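Insecticidal crystal protein Cry7Cal (Bacillus thuringiensis, PDB 5ZI1) acts as an insecticidal toxin active against the locust Locusta migratoria manilensis, probably binding receptors on gut cells and forming membrane pores through its N-terminal helical domain. Local coordinates at residues Gly34-Leu39 and His151-Lys156; Glu42-Leu47 and Ala89-Thr94; Ser95-Trp100 and Glu159-Glu164; Met167-Ile172 and Asp237-Pro242. All coordinates share one frame; numbering follows the deposited sequence.

Overall arrangement
Interactions 1, 2 and 3 lie within the N-terminal helical domain, and interaction 4 ties that domain to the chain leading to the beta-rich part. Helix 33-47 serves both interactions 1 and 2, whose centres are about 10 Å apart; helix 141-165 serves 1 and 3, also about 10 Å between centres. Ile36 joins interactions 1 and 3, its CG1 lying 3.9 Å from Phe161 CZ. Interactions 3 and 4, with centres about 13 Å apart, are coupled by a salt bridge of 2.8 Å from Arg239 NE to Glu159 OE2. Interaction 2 does not touch interaction 4: their nearest atoms are about 9 Å apart.

Interaction 1: residues Gly34-Leu39 and His151-Lys156; sequences GGIIGL and HLFLLK
Phe153 pushes the far end of its ring into the apolar angle between Ile36 and Leu39, two residues that stand three positions apart on the same helix. The tightest approach is that of Leu39 CD2 to Phe153 CZ, at 3.4 Å, and the same methyl lies 3.6 Å from Phe153 CE1. Leu39 and Phe153 reach for one another from their two helices, each with CG trans to its own backbone N (chi1 179° for Leu39 and 167° for Phe153), a setting that carries both side chains toward the other helix. Ile36 behaves differently. Its side chain runs alongside the phenyl group, pointing the other way, and contact is made by the last methyl alone: Ile36 CD1 is 3.7 Å from Phe153 CE1 and equally 3.7 Å from Phe153 CZ. Both aliphatic groups reach the ring obliquely, so the contact is one of shape and carries no stacking.

No hydrogen bond crosses between the segments. The nearest CA pair, Ile36 and Leu154, is 10.0 Å apart, which shows that side chains alone span the space. All three touching residues are buried, and Phe40 adds a second aromatic ring against Phe153, while Phe27 touches both Ile36 and Leu39. Such apolar packing of an outer helix on helix 141-165 is characteristic of the helical bundle of three-domain delta-endotoxins, in which a central hydrophobic helix is surrounded by the others.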
loop_
_atom_site.group_PDB
_atom_site.type_symbol
_atom_site.label_atom_id
_atom_site.label_comp_id
_atom_site.label_asym_id
_atom_site.label_seq_id
_atom_site.Cartn_x
_atom_site.Cartn_y
_atom_site.Cartn_z
ATOM N N GLY A 34 -23.795 13.996 7.612
ATOM C CA GLY A 34 -23.384 15.050 6.697
ATOM C C GLY A 34 -22.078 14.731 5.993
ATOM O O GLY A 34 -21.956 14.885 4.775
ATOM N N GLY A 35 -21.082 14.277 6.753
ATOM C CA GLY A 35 -19.838 13.859 6.131
ATOM C C GLY A 35 -20.013 12.639 5.249
ATOM O O GLY A 35 -19.435 12.564 4.161
ATOM N N ILE A 36 -20.802 11.657 5.709
ATOM C CA ILE A 36 -21.093 10.479 4.890
ATOM C C ILE A 36 -21.670 10.899 3.543
ATOM O O ILE A 36 -21.333 10.325 2.501
ATOM C CB ILE A 36 -22.042 9.526 5.642
ATOM C CG1 ILE A 36 -21.287 8.709 6.699
ATOM C CG2 ILE A 36 -22.746 8.594 4.680
ATOM C CD1 ILE A 36 -20.744 7.389 6.220
ATOM N N ILE A 37 -22.536 11.918 3.543
ATOM C CA ILE A 37 -23.113 12.402 2.294
ATOM C C ILE A 37 -22.034 13.002 1.406
ATOM O O ILE A 37 -22.012 12.775 0.191
ATOM C CB ILE A 37 -24.242 13.411 2.578
ATOM C CG1 ILE A 37 -25.491 12.687 3.101
ATOM C CG2 ILE A 37 -24.570 14.218 1.319
ATOM C CD1 ILE A 37 -26.544 13.619 3.674
ATOM N N GLY A 38 -21.107 13.753 1.998
ATOM C CA GLY A 38 -20.016 14.311 1.220
ATOM C C GLY A 38 -19.092 13.247 0.667
ATOM O O GLY A 38 -18.604 13.362 -0.463
ATOM N N LEU A 39 -18.836 12.196 1.451
ATOM C CA LEU A 39 -18.021 11.094 0.952
ATOM C C LEU A 39 -18.696 10.406 -0.233
ATOM O O LEU A 39 -18.054 10.127 -1.251
ATOM C CB LEU A 39 -17.737 10.090 2.066
ATOM C CG LEU A 39 -16.905 8.905 1.571
ATOM C CD1 LEU A 39 -15.591 9.416 1.037
ATOM C CD2 LEU A 39 -16.659 7.874 2.645
ATOM N N HIS A 151 -19.574 -1.812 -1.249
ATOM C CA HIS A 151 -20.563 -2.622 -0.538
ATOM C C HIS A 151 -20.287 -2.611 0.956
ATOM O O HIS A 151 -21.181 -2.344 1.763
ATOM C CB HIS A 151 -20.543 -4.057 -1.084
ATOM C CG HIS A 151 -21.656 -4.924 -0.572
ATOM N ND1 HIS A 151 -21.627 -6.300 -0.664
ATOM C CD2 HIS A 151 -22.834 -4.612 0.023
ATOM C CE1 HIS A 151 -22.737 -6.795 -0.144
ATOM N NE2 HIS A 151 -23.488 -5.792 0.271
ATOM N N LEU A 152 -19.036 -2.875 1.337
ATOM C CA LEU A 152 -18.670 -2.879 2.750
ATOM C C LEU A 152 -18.952 -1.531 3.396
ATOM O O LEU A 152 -19.461 -1.461 4.531
ATOM C CB LEU A 152 -17.192 -3.242 2.899
ATOM C CG LEU A 152 -16.943 -4.691 2.502
ATOM C CD1 LEU A 152 -15.478 -5.031 2.586
ATOM C CD2 LEU A 152 -17.766 -5.562 3.418
ATOM N N PHE A 153 -18.635 -0.450 2.676
ATOM C CA PHE A 153 -18.865 0.890 3.187
ATOM C C PHE A 153 -20.349 1.195 3.293
ATOM O O PHE A 153 -20.796 1.812 4.271
ATOM C CB PHE A 153 -18.179 1.912 2.286
ATOM C CG PHE A 153 -18.603 3.313 2.556
ATOM C CD1 PHE A 153 -18.308 3.912 3.772
ATOM C CD2 PHE A 153 -19.318 4.026 1.616
ATOM C CE1 PHE A 153 -18.708 5.204 4.037
ATOM C CE2 PHE A 153 -19.716 5.325 1.878
ATOM C CZ PHE A 153 -19.413 5.911 3.089
ATOM N N LEU A 154 -21.126 0.797 2.284
ATOM C CA LEU A 154 -22.572 0.948 2.375
ATOM C C LEU A 154 -23.131 0.217 3.597
ATOM O O LEU A 154 -24.051 0.711 4.254
ATOM C CB LEU A 154 -23.235 0.434 1.107
ATOM C CG LEU A 154 -24.758 0.517 1.158
ATOM C CD1 LEU A 154 -25.158 1.951 1.168
ATOM C CD2 LEU A 154 -25.460 -0.253 0.028
ATOM N N LEU A 155 -22.594 -0.966 3.911
ATOM C CA LEU A 155 -23.136 -1.740 5.016
ATOM C C LEU A 155 -22.887 -1.031 6.338
ATOM O O LEU A 155 -23.704 -1.137 7.259
ATOM C CB LEU A 155 -22.537 -3.156 5.014
ATOM C CG LEU A 155 -23.174 -4.114 3.993
ATOM C CD1 LEU A 155 -22.291 -5.310 3.638
ATOM C CD2 LEU A 155 -24.539 -4.561 4.544
ATOM N N LYS A 156 -21.790 -0.269 6.426
ATOM C CA LYS A 156 -21.534 0.538 7.614
ATOM C C LYS A 156 -22.703 1.469 7.914
ATOM O O LYS A 156 -23.017 1.723 9.081
ATOM C CB LYS A 156 -20.243 1.344 7.434
ATOM C CG LYS A 156 -19.915 2.275 8.598
ATOM C CD LYS A 156 -18.561 2.968 8.408
ATOM C CE LYS A 156 -18.337 4.059 9.449
ATOM N NZ LYS A 156 -16.909 4.456 9.576
#

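Interaction 2: residues Glu42-Leu47 and Ala89-Thr94; sequences EVLRLL and ALEGYT
With CG of Leu44 trans to its carbonyl carbon (chi1 -59°) and chi2 at 129°, well off a staggered value, the two methyls of this leucine are spread over one face of segment 89-94. Thr94 answers with CG2 trans to its own carbonyl carbon, which directs that methyl to Leu44 and puts OG1 between the backbone N and the carbonyl carbon, where it can bond the carbonyl of Glu91.

Leu44 CD2 makes the closer approach, 3.6 Å from Leu90 CB, with the two leucine side chains passing at a slant. The same methyl lies 4.3 Å from Glu91 CG, so it rests against the aliphatic base of the glutamate, whose carboxylate is engaged by Arg87 in a salt bridge. Leu44 CD1 meets Thr94 CG2 tip to tip at 4.1 Å, a looser touch. Thr94 OG1 donates to Glu91 O at 2.9 Å, one turn back along its own helix, from a position tilted out of the carbonyl plane; this bond fixes the rotation of the threonine and thus holds CG2 on the side of Leu44.

No hydrogen bond links the segments. Their axes run nearly antiparallel, at 162° between N-to-C directions, and approach to 11.1 Å, a spacing across which a single leucine carries most of the contact. Phe40, one turn before Leu44, extends the apolar strip by touching both Leu90 and Thr94. Both helices also lean on helix 141-165, through Leu47 and Tyr93 among others, as expected for neighbouring outer helices in the delta-endotoxin N-terminal bundle.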
loop_
_atom_site.group_PDB
_atom_site.type_symbol
_atom_site.label_atom_id
_atom_site.label_comp_id
_atom_site.label_asym_id
_atom_site.label_seq_id
_atom_site.Cartn_x
_atom_site.Cartn_y
_atom_site.Cartn_z
ATOM N N GLU A 42 -18.603 12.734 -3.295
ATOM C CA GLU A 42 -17.207 12.699 -3.725
ATOM C C GLU A 42 -16.890 11.401 -4.460
ATOM O O GLU A 42 -16.290 11.412 -5.545
ATOM C CB GLU A 42 -16.313 12.845 -2.494
ATOM C CG GLU A 42 -14.993 13.552 -2.682
ATOM C CD GLU A 42 -14.416 14.052 -1.349
ATOM O OE1 GLU A 42 -15.019 13.796 -0.276
ATOM O OE2 GLU A 42 -13.361 14.715 -1.375
ATOM N N VAL A 43 -17.296 10.267 -3.876
ATOM C CA VAL A 43 -16.911 8.954 -4.383
ATOM C C VAL A 43 -17.624 8.649 -5.692
ATOM O O VAL A 43 -17.049 8.029 -6.597
ATOM C CB VAL A 43 -17.184 7.874 -3.316
ATOM C CG1 VAL A 43 -17.351 6.496 -3.943
ATOM C CG2 VAL A 43 -16.049 7.840 -2.311
ATOM N N LEU A 44 -18.874 9.077 -5.832
ATOM C CA LEU A 44 -19.525 8.814 -7.101
ATOM C C LEU A 44 -18.903 9.626 -8.225
ATOM O O LEU A 44 -18.792 9.125 -9.348
ATOM C CB LEU A 44 -21.028 9.062 -7.023
ATOM C CG LEU A 44 -21.813 8.249 -5.993
ATOM C CD1 LEU A 44 -22.652 9.166 -5.156
ATOM C CD2 LEU A 44 -22.676 7.227 -6.685
ATOM N N ARG A 45 -18.454 10.853 -7.953
ATOM C CA ARG A 45 -17.792 11.612 -9.010
ATOM C C ARG A 45 -16.477 10.964 -9.409
ATOM O O ARG A 45 -16.137 10.925 -10.595
ATOM C CB ARG A 45 -17.584 13.062 -8.579
ATOM C CG ARG A 45 -18.852 13.879 -8.732
ATOM C CD ARG A 45 -18.855 15.111 -7.866
ATOM N NE ARG A 45 -20.178 15.738 -7.835
ATOM C CZ ARG A 45 -20.478 16.816 -7.113
ATOM N NH1 ARG A 45 -19.547 17.392 -6.360
ATOM N NH2 ARG A 45 -21.711 17.319 -7.142
ATOM N N LEU A 46 -15.739 10.413 -8.442
ATOM C CA LEU A 46 -14.479 9.759 -8.782
ATOM C C LEU A 46 -14.712 8.499 -9.591
ATOM O O LEU A 46 -14.074 8.298 -10.631
ATOM C CB LEU A 46 -13.684 9.424 -7.530
ATOM C CG LEU A 46 -12.879 10.579 -6.958
ATOM C CD1 LEU A 46 -12.273 10.180 -5.625
ATOM C CD2 LEU A 46 -11.808 10.982 -7.987
ATOM N N LEU A 47 -15.627 7.636 -9.126
ATOM C CA LEU A 47 -15.803 6.321 -9.732
ATOM C C LEU A 47 -16.628 6.382 -11.012
ATOM O O LEU A 47 -16.449 5.545 -11.898
ATOM C CB LEU A 47 -16.448 5.358 -8.722
ATOM C CG LEU A 47 -15.536 4.786 -7.624
ATOM C CD1 LEU A 47 -16.319 4.006 -6.553
ATOM C CD2 LEU A 47 -14.490 3.899 -8.246
ATOM N N ALA A 89 -28.361 3.424 -8.097
ATOM C CA ALA A 89 -28.950 3.096 -6.806
ATOM C C ALA A 89 -28.246 3.862 -5.699
ATOM O O ALA A 89 -28.898 4.388 -4.789
ATOM C CB ALA A 89 -28.921 1.581 -6.551
ATOM N N LEU A 90 -26.922 3.961 -5.773
ATOM C CA LEU A 90 -26.215 4.821 -4.830
ATOM C C LEU A 90 -26.684 6.267 -4.938
ATOM O O LEU A 90 -26.923 6.924 -3.917
ATOM C CB LEU A 90 -24.713 4.727 -5.055
ATOM C CG LEU A 90 -24.127 3.388 -4.621
ATOM C CD1 LEU A 90 -22.712 3.243 -5.161
ATOM C CD2 LEU A 90 -24.145 3.282 -3.098
ATOM N N GLU A 91 -26.826 6.786 -6.161
ATOM C CA GLU A 91 -27.352 8.140 -6.319
ATOM C C GLU A 91 -28.673 8.282 -5.585
ATOM O O GLU A 91 -28.855 9.201 -4.779
ATOM C CB GLU A 91 -27.542 8.494 -7.796
ATOM C CG GLU A 91 -26.269 8.690 -8.589
ATOM C CD GLU A 91 -26.522 8.890 -10.101
ATOM O OE1 GLU A 91 -27.705 9.030 -10.515
ATOM O OE2 GLU A 91 -25.532 8.897 -10.873
ATOM N N GLY A 92 -29.600 7.357 -5.837
ATOM C CA GLY A 92 -30.886 7.388 -5.161
ATOM C C GLY A 92 -30.778 7.219 -3.659
ATOM O O GLY A 92 -31.587 7.776 -2.910
ATOM N N TYR A 93 -29.787 6.456 -3.192
ATOM C CA TYR A 93 -29.633 6.296 -1.751
ATOM C C TYR A 93 -29.105 7.581 -1.108
ATOM O O TYR A 93 -29.665 8.058 -0.109
ATOM C CB TYR A 93 -28.730 5.095 -1.430
ATOM C CG TYR A 93 -28.328 5.056 0.033
ATOM C CD1 TYR A 93 -29.190 4.560 1.011
ATOM C CD2 TYR A 93 -27.097 5.562 0.441
ATOM C CE1 TYR A 93 -28.814 4.552 2.361
ATOM C CE2 TYR A 93 -26.714 5.549 1.760
ATOM C CZ TYR A 93 -27.563 5.054 2.723
ATOM O OH TYR A 93 -27.135 5.079 4.041
ATOM N N THR A 94 -28.023 8.155 -1.658
ATOM C CA THR A 94 -27.483 9.396 -1.095
ATOM C C THR A 94 -28.535 10.496 -1.105
ATOM O O THR A 94 -28.695 11.236 -0.124
ATOM C CB THR A 94 -26.245 9.853 -1.871
ATOM O OG1 THR A 94 -26.630 10.208 -3.203
ATOM C CG2 THR A 94 -25.232 8.751 -1.965
#

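Interaction 3: residues Ser95-Trp100 and Glu159-Glu164; sequences SALEAW and ELFGAE
Trp100 and Phe161 form the close-packed, buried half of this contact, whereas Glu164 marks its solvent side. Trp100 holds CG trans to its backbone N (chi1 159°), extending the indole toward Phe161. The indole presents the edge of its six-membered ring to the face of Phe161 in an offset edge-to-face pair, the centroids 5.9 Å apart and the planes inclined at 60°. The leading atom, Trp100 CH2, lies 4.1 Å from Phe161 CB, so the indole meets the root of the phenyl group too. Leu160 CB lies 3.7 Å above the Phe161 ring plane, over its centre. Leu97, one turn earlier on the tryptophan's helix, adds a looser apolar touch: its CD2 stands 4.3 Å from Phe161 CE2.

Toward solvent, contact thins to one methylene. Glu164 CB is 4.0 Å from Trp100 CZ2, and the side chain then crosses the indole at about a right angle, with ring and carboxylate planes 88° apart. The acid takes its charge partner outside the contact, through a salt bridge from OE1 to Arg104.

The segment axes come no nearer than 13.1 Å, a gap bridged mainly by the two aromatic side chains. Helix 141-165 is kinked here: Ala163 N and Glu164 N, two and three residues past Phe161, lack bonds to the preceding turn. The pair sits where helices 73-101 and 141-165 near their C-terminal ends. Helix 107-127 covers Trp100 through Gln110 and Val113, Trp165 meets the indole edge-to-face, and helix 33-47 packs on Phe161 through Ala33 and on Leu97 through Ile36.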
loop_
_atom_site.group_PDB
_atom_site.type_symbol
_atom_site.label_atom_id
_atom_site.label_comp_id
_atom_site.label_asym_id
_atom_site.label_seq_id
_atom_site.Cartn_x
_atom_site.Cartn_y
_atom_site.Cartn_z
ATOM N N SER A 95 -29.291 10.590 -2.196
ATOM C CA SER A 95 -30.376 11.559 -2.265
ATOM C C SER A 95 -31.406 11.334 -1.158
ATOM O O SER A 95 -31.886 12.298 -0.551
ATOM C CB SER A 95 -31.024 11.493 -3.644
ATOM O OG SER A 95 -32.118 12.380 -3.742
ATOM N N ALA A 96 -31.756 10.071 -0.866
ATOM C CA ALA A 96 -32.694 9.822 0.227
ATOM C C ALA A 96 -32.032 10.006 1.577
ATOM O O ALA A 96 -32.688 10.449 2.530
ATOM C CB ALA A 96 -33.293 8.414 0.146
ATOM N N LEU A 97 -30.745 9.664 1.684
ATOM C CA LEU A 97 -30.022 9.945 2.919
ATOM C C LEU A 97 -29.990 11.442 3.206
ATOM O O LEU A 97 -30.072 11.866 4.362
ATOM C CB LEU A 97 -28.609 9.374 2.840
ATOM C CG LEU A 97 -27.831 9.383 4.157
ATOM C CD1 LEU A 97 -28.644 8.721 5.272
ATOM C CD2 LEU A 97 -26.496 8.678 3.968
ATOM N N GLU A 98 -29.896 12.260 2.157
ATOM C CA GLU A 98 -29.848 13.703 2.354
ATOM C C GLU A 98 -31.208 14.247 2.762
ATOM O O GLU A 98 -31.302 15.063 3.685
ATOM C CB GLU A 98 -29.349 14.382 1.081
ATOM C CG GLU A 98 -28.848 15.789 1.304
ATOM C CD GLU A 98 -28.030 16.293 0.128
ATOM O OE1 GLU A 98 -27.418 17.373 0.266
ATOM O OE2 GLU A 98 -27.998 15.599 -0.923
ATOM N N ALA A 99 -32.273 13.802 2.091
ATOM C CA ALA A 99 -33.620 14.239 2.453
ATOM C C ALA A 99 -33.950 13.889 3.896
ATOM O O ALA A 99 -34.620 14.658 4.591
ATOM C CB ALA A 99 -34.653 13.623 1.512
ATOM N N TRP A 100 -33.494 12.730 4.368
ATOM C CA TRP A 100 -33.801 12.346 5.740
ATOM C C TRP A 100 -32.972 13.157 6.726
ATOM O O TRP A 100 -33.483 13.615 7.758
ATOM C CB TRP A 100 -33.565 10.845 5.944
ATOM C CG TRP A 100 -33.380 10.494 7.402
ATOM C CD1 TRP A 100 -34.348 10.433 8.361
ATOM C CD2 TRP A 100 -32.146 10.179 8.059
ATOM N NE1 TRP A 100 -33.793 10.095 9.574
ATOM C CE2 TRP A 100 -32.442 9.940 9.413
ATOM C CE3 TRP A 100 -30.821 10.075 7.631
ATOM C CZ2 TRP A 100 -31.459 9.606 10.340
ATOM C CZ3 TRP A 100 -29.850 9.742 8.557
ATOM C CH2 TRP A 100 -30.174 9.512 9.893
ATOM N N GLU A 159 -25.229 0.311 10.531
ATOM C CA GLU A 159 -24.852 0.443 11.932
ATOM C C GLU A 159 -24.855 1.893 12.372
ATOM O O GLU A 159 -25.156 2.183 13.536
ATOM C CB GLU A 159 -23.487 -0.204 12.209
ATOM C CG GLU A 159 -23.055 0.017 13.672
ATOM C CD GLU A 159 -23.415 -1.197 14.539
ATOM O OE1 GLU A 159 -23.795 -2.244 13.965
ATOM O OE2 GLU A 159 -23.390 -1.109 15.796
ATOM N N LEU A 160 -24.542 2.817 11.461
ATOM C CA LEU A 160 -24.523 4.215 11.855
ATOM C C LEU A 160 -25.930 4.772 12.015
ATOM O O LEU A 160 -26.219 5.478 12.991
ATOM C CB LEU A 160 -23.752 5.052 10.837
ATOM C CG LEU A 160 -22.247 4.837 10.699
ATOM C CD1 LEU A 160 -21.780 5.526 9.431
ATOM C CD2 LEU A 160 -21.520 5.372 11.907
ATOM N N PHE A 161 -26.814 4.482 11.068
ATOM C CA PHE A 161 -28.081 5.181 10.992
ATOM C C PHE A 161 -29.302 4.272 11.111
ATOM O O PHE A 161 -30.419 4.794 11.235
ATOM C CB PHE A 161 -28.172 5.977 9.678
ATOM C CG PHE A 161 -26.905 6.753 9.320
ATOM C CD1 PHE A 161 -26.402 7.740 10.166
ATOM C CD2 PHE A 161 -26.251 6.522 8.111
ATOM C CE1 PHE A 161 -25.260 8.455 9.826
ATOM C CE2 PHE A 161 -25.106 7.243 7.757
ATOM C CZ PHE A 161 -24.608 8.204 8.613
ATOM N N GLY A 162 -29.128 2.945 11.109
ATOM C CA GLY A 162 -30.249 2.008 11.095
ATOM C C GLY A 162 -31.316 2.223 12.150
ATOM O O GLY A 162 -32.492 2.409 11.823
ATOM N N ALA A 163 -30.911 2.220 13.422
ATOM C CA ALA A 163 -31.865 2.431 14.509
ATOM C C ALA A 163 -32.632 3.736 14.337
ATOM O O ALA A 163 -33.833 3.798 14.625
ATOM C CB ALA A 163 -31.145 2.405 15.857
ATOM N N GLU A 164 -31.966 4.789 13.832
ATOM C CA GLU A 164 -32.671 6.050 13.623
ATOM C C GLU A 164 -33.585 6.014 12.409
ATOM O O GLU A 164 -34.486 6.854 12.306
ATOM C CB GLU A 164 -31.693 7.222 13.507
ATOM C CG GLU A 164 -30.429 7.078 14.313
ATOM C CD GLU A 164 -29.574 8.347 14.250
ATOM O OE1 GLU A 164 -30.060 9.424 14.675
ATOM O OE2 GLU A 164 -28.423 8.291 13.760
#

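Interaction 4: residues Met167-Ile172 and Asp237-Pro242; sequences MQQYEI and DARTYP
Arg239 brings its NH2 to the start of helix 169-202, where it lies 3.9 Å from Ile172 CG2 and 3.9 Å from Gln169 NE2. The isoleucine methyl sits at the edge of the guanidinium, in its plane; the amide approaches obliquely, with the two planes 66° apart. These two nitrogens do not bond each other. Instead both serve Asp173 OD1, the arginine by a salt bridge and the glutamine by a hydrogen bond, so one carboxylate oxygen gathers them. A chi2 of 67° bends the Gln169 chain, consistent with its amide reaching Asp173.

The arginine is steadied further by Glu159 at NE and by a cation-pi contact with Tyr176. Behind it, an Asx motif shapes the loop: Thr240 N donates to Asp237 OD1 at 3.1 Å and nearly straight (167°), while Thr240 OG1 donates to Asp237 OD2 at 2.6 Å, both from well out of the carboxylate plane.

This loop connects helix 232-235 to strand 245-246. Thr240 O accepts from Arg525 of strand 521-530, and Tyr241 OH bonds Glu596 of strand 589-599 and Tyr561 of strand 560-571, placing the contact between helices 141-165 and 169-202 and the C-terminal beta domain.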
loop_
_atom_site.group_PDB
_atom_site.type_symbol
_atom_site.label_atom_id
_atom_site.label_comp_id
_atom_site.label_asym_id
_atom_site.label_seq_id
_atom_site.Cartn_x
_atom_site.Cartn_y
_atom_site.Cartn_z
ATOM N N MET A 167 -34.918 0.784 12.188
ATOM C CA MET A 167 -34.463 -0.593 12.168
ATOM C C MET A 167 -34.412 -1.133 13.585
ATOM O O MET A 167 -33.968 -0.444 14.511
ATOM C CB MET A 167 -33.081 -0.699 11.518
ATOM C CG MET A 167 -33.117 -0.766 10.005
ATOM S SD MET A 167 -31.501 -0.967 9.244
ATOM C CE MET A 167 -30.878 -2.433 10.001
ATOM N N GLN A 168 -34.865 -2.369 13.749
ATOM C CA GLN A 168 -34.749 -3.028 15.035
ATOM C C GLN A 168 -33.355 -3.621 15.196
ATOM O O GLN A 168 -32.603 -3.792 14.229
ATOM C CB GLN A 168 -35.823 -4.104 15.176
ATOM C CG GLN A 168 -37.043 -3.608 15.934
ATOM C CD GLN A 168 -38.203 -4.574 15.831
ATOM O OE1 GLN A 168 -38.756 -4.766 14.742
ATOM N NE2 GLN A 168 -38.594 -5.180 16.963
ATOM N N GLN A 169 -33.009 -3.940 16.445
ATOM C CA GLN A 169 -31.629 -4.320 16.719
ATOM C C GLN A 169 -31.248 -5.583 15.959
ATOM O O GLN A 169 -30.120 -5.690 15.457
ATOM C CB GLN A 169 -31.410 -4.491 18.225
ATOM C CG GLN A 169 -29.946 -4.777 18.621
ATOM C CD GLN A 169 -29.015 -3.600 18.371
ATOM O OE1 GLN A 169 -29.158 -2.539 18.978
ATOM N NE2 GLN A 169 -28.059 -3.780 17.462
ATOM N N TYR A 170 -32.174 -6.539 15.837
ATOM C CA TYR A 170 -31.832 -7.792 15.173
ATOM C C TYR A 170 -31.408 -7.547 13.733
ATOM O O TYR A 170 -30.517 -8.226 13.218
ATOM C CB TYR A 170 -33.008 -8.780 15.214
ATOM C CG TYR A 170 -34.149 -8.445 14.269
ATOM C CD1 TYR A 170 -34.087 -8.772 12.903
ATOM C CD2 TYR A 170 -35.298 -7.826 14.737
ATOM C CE1 TYR A 170 -35.124 -8.457 12.043
ATOM C CE2 TYR A 170 -36.352 -7.529 13.886
ATOM C CZ TYR A 170 -36.254 -7.846 12.543
ATOM O OH TYR A 170 -37.292 -7.541 11.702
ATOM N N GLU A 171 -32.068 -6.611 13.060
ATOM C CA GLU A 171 -31.775 -6.342 11.663
ATOM C C GLU A 171 -30.473 -5.550 11.526
ATOM O O GLU A 171 -29.665 -5.838 10.642
ATOM C CB GLU A 171 -32.961 -5.612 11.027
ATOM C CG GLU A 171 -32.919 -5.574 9.514
ATOM C CD GLU A 171 -34.151 -4.915 8.908
ATOM O OE1 GLU A 171 -34.376 -5.085 7.684
ATOM O OE2 GLU A 171 -34.885 -4.220 9.651
ATOM N N ILE A 172 -30.245 -4.574 12.415
ATOM C CA ILE A 172 -28.919 -3.971 12.569
ATOM C C ILE A 172 -27.868 -5.046 12.791
ATOM O O ILE A 172 -26.785 -5.009 12.194
ATOM C CB ILE A 172 -28.934 -2.964 13.735
ATOM C CG1 ILE A 172 -29.915 -1.835 13.447
ATOM C CG2 ILE A 172 -27.533 -2.437 14.036
ATOM C CD1 ILE A 172 -30.123 -0.931 14.633
ATOM N N ASP A 237 -16.010 -1.690 10.046
ATOM C CA ASP A 237 -16.667 -2.253 11.227
ATOM C C ASP A 237 -16.863 -1.130 12.234
ATOM O O ASP A 237 -15.949 -0.781 12.985
ATOM C CB ASP A 237 -15.810 -3.384 11.789
ATOM C CG ASP A 237 -16.400 -4.034 13.030
ATOM O OD1 ASP A 237 -17.306 -3.449 13.663
ATOM O OD2 ASP A 237 -15.912 -5.130 13.395
ATOM N N ALA A 238 -18.064 -0.550 12.248
ATOM C CA ALA A 238 -18.312 0.633 13.067
ATOM C C ALA A 238 -18.369 0.336 14.561
ATOM O O ALA A 238 -18.348 1.281 15.356
ATOM C CB ALA A 238 -19.616 1.305 12.639
ATOM N N ARG A 239 -18.451 -0.931 14.962
ATOM C CA ARG A 239 -18.359 -1.245 16.384
ATOM C C ARG A 239 -16.914 -1.305 16.849
ATOM O O ARG A 239 -16.596 -0.843 17.949
ATOM C CB ARG A 239 -19.052 -2.570 16.685
ATOM C CG ARG A 239 -20.542 -2.452 16.731
ATOM C CD ARG A 239 -21.213 -3.803 16.904
ATOM N NE ARG A 239 -22.571 -3.682 16.407
ATOM C CZ ARG A 239 -23.434 -4.681 16.281
ATOM N NH1 ARG A 239 -23.095 -5.913 16.633
ATOM N NH2 ARG A 239 -24.642 -4.428 15.794
ATOM N N THR A 240 -16.037 -1.897 16.032
ATOM C CA THR A 240 -14.622 -1.962 16.365
ATOM C C THR A 240 -13.949 -0.613 16.152
ATOM O O THR A 240 -12.966 -0.298 16.834
ATOM C CB THR A 240 -13.935 -3.039 15.525
ATOM O OG1 THR A 240 -14.711 -4.240 15.552
ATOM C CG2 THR A 240 -12.554 -3.344 16.045
ATOM N N TYR A 241 -14.485 0.206 15.253
ATOM C CA TYR A 241 -13.943 1.531 14.956
ATOM C C TYR A 241 -15.082 2.541 15.017
ATOM O O TYR A 241 -15.580 3.008 13.979
ATOM C CB TYR A 241 -13.226 1.540 13.605
ATOM C CG TYR A 241 -12.054 0.571 13.560
ATOM C CD1 TYR A 241 -12.215 -0.733 13.088
ATOM C CD2 TYR A 241 -10.793 0.951 14.006
ATOM C CE1 TYR A 241 -11.139 -1.628 13.059
ATOM C CE2 TYR A 241 -9.716 0.065 13.980
ATOM C CZ TYR A 241 -9.891 -1.217 13.505
ATOM O OH TYR A 241 -8.815 -2.092 13.491
ATOM N N PRO A 242 -15.520 2.907 16.228
ATOM C CA PRO A 242 -16.606 3.884 16.376
ATOM C C PRO A 242 -16.180 5.333 16.218
ATOM O O PRO A 242 -17.033 6.222 16.339
ATOM C CB PRO A 242 -17.107 3.624 17.808
ATOM C CG PRO A 242 -15.881 3.198 18.544
ATOM C CD PRO A 242 -15.061 2.389 17.532
#